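Local coordinates for CD1-2 antigen (Gallus gallus, PDB 3DBX), which probably presents lipid antigens to T cells, as other CD1 molecules do, holding an acyl chain between two helices above a beta-sheet floor, at residues Gln14-Leu20 / Arg97-Thr103. Sequence-based numbering, arbitrary orientation. Where two conformers were deposited one is given.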
loop_
_atom_site.group_PDB
_atom_site.type_symbol
_atom_site.label_atom_id
_atom_site.label_comp_id
_atom_site.label_asym_id
_atom_site.label_seq_id
_atom_site.Cartn_x
_atom_site.Cartn_y
_atom_site.Cartn_z
ATOM N N GLN A 14 -10.157 1.674 6.844
ATOM C CA GLN A 14 -9.804 2.684 5.854
ATOM C C GLN A 14 -10.459 2.418 4.512
ATOM O O GLN A 14 -10.643 1.272 4.124
ATOM C CB GLN A 14 -8.294 2.725 5.644
ATOM C CG GLN A 14 -7.503 3.211 6.839
ATOM C CD GLN A 14 -6.028 3.368 6.495
ATOM O OE1 GLN A 14 -5.595 4.430 6.070
ATOM N NE2 GLN A 14 -5.263 2.298 6.667
ATOM N N LEU A 15 -10.756 3.508 3.800
ATOM C CA LEU A 15 -11.342 3.488 2.487
ATOM C C LEU A 15 -10.472 4.363 1.578
ATOM O O LEU A 15 -10.114 5.495 1.927
ATOM C CB LEU A 15 -12.760 4.067 2.533
ATOM C CG LEU A 15 -13.882 3.349 3.270
ATOM C CD1 LEU A 15 -15.109 4.280 3.433
ATOM C CD2 LEU A 15 -14.289 2.091 2.536
ATOM N N PHE A 16 -10.151 3.837 0.408
ATOM C CA PHE A 16 -9.350 4.533 -0.597
ATOM C C PHE A 16 -10.131 4.524 -1.925
ATOM O O PHE A 16 -10.401 3.460 -2.448
ATOM C CB PHE A 16 -8.053 3.727 -0.817
ATOM C CG PHE A 16 -7.167 3.657 0.385
ATOM C CD1 PHE A 16 -6.142 4.564 0.551
ATOM C CD2 PHE A 16 -7.361 2.688 1.357
ATOM C CE1 PHE A 16 -5.313 4.510 1.689
ATOM C CE2 PHE A 16 -6.549 2.626 2.495
ATOM C CZ PHE A 16 -5.532 3.527 2.658
ATOM N N TYR A 17 -10.454 5.679 -2.486
ATOM C CA TYR A 17 -11.220 5.745 -3.738
ATOM C C TYR A 17 -10.516 6.648 -4.729
ATOM O O TYR A 17 -10.061 7.707 -4.342
ATOM C CB TYR A 17 -12.616 6.319 -3.497
ATOM C CG TYR A 17 -13.610 5.309 -3.006
ATOM C CD1 TYR A 17 -14.500 4.703 -3.875
ATOM C CD2 TYR A 17 -13.638 4.927 -1.673
ATOM C CE1 TYR A 17 -15.429 3.741 -3.421
ATOM C CE2 TYR A 17 -14.562 3.958 -1.207
ATOM C CZ TYR A 17 -15.439 3.376 -2.091
ATOM O OH TYR A 17 -16.356 2.438 -1.634
ATOM N N THR A 18 -10.463 6.217 -5.990
ATOM C CA THR A 18 -9.885 6.984 -7.113
ATOM C C THR A 18 -10.948 7.106 -8.208
ATOM O O THR A 18 -11.537 6.101 -8.664
ATOM C CB THR A 18 -8.642 6.308 -7.672
ATOM O OG1 THR A 18 -7.669 6.181 -6.628
ATOM C CG2 THR A 18 -8.038 7.093 -8.822
ATOM N N LEU A 19 -11.234 8.348 -8.561
ATOM C CA LEU A 19 -12.211 8.673 -9.572
ATOM C C LEU A 19 -11.422 9.347 -10.690
ATOM O O LEU A 19 -10.989 10.470 -10.529
ATOM C CB LEU A 19 -13.264 9.632 -8.997
ATOM C CG LEU A 19 -14.372 9.040 -8.118
ATOM C CD1 LEU A 19 -13.780 8.336 -6.890
ATOM C CD2 LEU A 19 -15.368 10.065 -7.686
ATOM N N LEU A 20 -11.176 8.607 -11.767
ATOM C CA LEU A 20 -10.475 9.113 -12.940
ATOM C C LEU A 20 -11.506 9.524 -13.964
ATOM O O LEU A 20 -12.182 8.690 -14.595
ATOM C CB LEU A 20 -9.505 8.083 -13.527
ATOM C CG LEU A 20 -8.901 8.370 -14.921
ATOM C CD1 LEU A 20 -8.355 9.819 -15.125
ATOM C CD2 LEU A 20 -7.818 7.333 -15.227
ATOM N N ARG A 97 -9.292 14.609 -15.215
ATOM C CA ARG A 97 -9.085 15.002 -13.838
ATOM C C ARG A 97 -9.044 13.708 -13.021
ATOM O O ARG A 97 -9.832 12.801 -13.271
ATOM C CB ARG A 97 -10.239 15.884 -13.357
ATOM C CG ARG A 97 -10.143 17.320 -13.781
ATOM C CD ARG A 97 -9.029 18.047 -13.069
ATOM N NE ARG A 97 -8.637 19.227 -13.831
ATOM C CZ ARG A 97 -7.600 19.998 -13.542
ATOM N NH1 ARG A 97 -6.821 19.727 -12.505
ATOM N NH2 ARG A 97 -7.321 21.019 -14.314
ATOM N N VAL A 98 -8.109 13.595 -12.086
ATOM C CA VAL A 98 -8.121 12.469 -11.156
ATOM C C VAL A 98 -8.422 12.960 -9.744
ATOM O O VAL A 98 -7.659 13.754 -9.170
ATOM C CB VAL A 98 -6.784 11.682 -11.112
ATOM C CG1 VAL A 98 -6.961 10.379 -10.319
ATOM C CG2 VAL A 98 -6.269 11.376 -12.492
ATOM N N PHE A 99 -9.509 12.449 -9.168
ATOM C CA PHE A 99 -9.842 12.747 -7.771
ATOM C C PHE A 99 -9.589 11.529 -6.907
ATOM O O PHE A 99 -9.745 10.413 -7.378
ATOM C CB PHE A 99 -11.302 13.205 -7.627
ATOM C CG PHE A 99 -11.580 14.572 -8.233
ATOM C CD1 PHE A 99 -11.539 15.718 -7.443
ATOM C CD2 PHE A 99 -11.887 14.699 -9.583
ATOM C CE1 PHE A 99 -11.783 16.976 -7.992
ATOM C CE2 PHE A 99 -12.150 15.939 -10.137
ATOM C CZ PHE A 99 -12.102 17.085 -9.338
ATOM N N GLN A 100 -9.219 11.744 -5.644
ATOM C CA GLN A 100 -8.953 10.646 -4.694
ATOM C C GLN A 100 -9.560 10.959 -3.326
ATOM O O GLN A 100 -9.616 12.127 -2.912
ATOM C CB GLN A 100 -7.453 10.378 -4.575
ATOM C CG GLN A 100 -6.807 9.769 -5.840
ATOM C CD GLN A 100 -5.318 9.935 -5.903
ATOM O OE1 GLN A 100 -4.844 10.933 -6.390
ATOM N NE2 GLN A 100 -4.572 8.941 -5.436
ATOM N N ILE A 101 -10.032 9.917 -2.635
ATOM C CA ILE A 101 -10.706 10.070 -1.338
ATOM C C ILE A 101 -10.152 9.060 -0.344
ATOM O O ILE A 101 -10.215 7.855 -0.580
ATOM C CB ILE A 101 -12.264 9.880 -1.440
ATOM C CG1 ILE A 101 -12.899 10.909 -2.381
ATOM C CG2 ILE A 101 -12.929 10.000 -0.059
ATOM C CD1 ILE A 101 -13.131 10.405 -3.795
ATOM N N HIS A 102 -9.602 9.549 0.762
ATOM C CA HIS A 102 -9.049 8.677 1.787
ATOM C C HIS A 102 -9.798 8.953 3.076
ATOM O O HIS A 102 -9.796 10.068 3.568
ATOM C CB HIS A 102 -7.545 8.913 1.940
ATOM C CG HIS A 102 -6.898 8.044 2.973
ATOM N ND1 HIS A 102 -5.712 8.381 3.583
ATOM C CD2 HIS A 102 -7.266 6.845 3.497
ATOM C CE1 HIS A 102 -5.374 7.431 4.442
ATOM N NE2 HIS A 102 -6.308 6.493 4.422
ATOM N N THR A 103 -10.451 7.911 3.591
ATOM C CA THR A 103 -11.217 7.962 4.813
ATOM C C THR A 103 -10.665 6.921 5.805
ATOM O O THR A 103 -10.164 5.869 5.391
ATOM C CB THR A 103 -12.695 7.626 4.502
ATOM O OG1 THR A 103 -13.196 8.533 3.508
ATOM C CG2 THR A 103 -13.549 7.730 5.727
#
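The rings of F16 and H102 lie nearly parallel, their planes 17° apart, but are slid so far that they barely overlap: F16 CE1 sits over one face of the imidazole near its rim, 3.5 Å from H102 NE2, and H102 CD2 sits likewise over one face of the phenyl. At the imidazole edge, H102 NE2 gives its N-H to Q14 OE1 at 2.7 Å, almost exactly in the ring plane, and L15 O lies beside H102 CD2. With CG of H102 anti to the backbone N (chi1 -180°), the ring reaches across toward the other strand, where the ring contact and the hydrogen bond to Q14 both help to set its rotation. The antiparallel strands themselves are joined by six backbone bonds, paired at L15–T103, Y17–I101 and L19–F99; L19 N to F99 O, at 2.8 Å, is nearly straight. Further along the face of F16 and H102, the methyl T18 CG2 meets V98 CG1 at 3.8 Å, and L20 CD1 packs on V98 CG2. On the opposite face L19 CD1 touches I101 CD1, also at 3.8 Å. These are central strands of the MHC-like platform, with strand 27-35 flanking 14-20. The face of F16, T18, Q100 and H102 packs against another protein chain, to which Q100 hydrogen-bonds; the other face lies under the helices, L15 against F170 and L70, F99 against M84, and T103 against F166 and a bound palmitic acid.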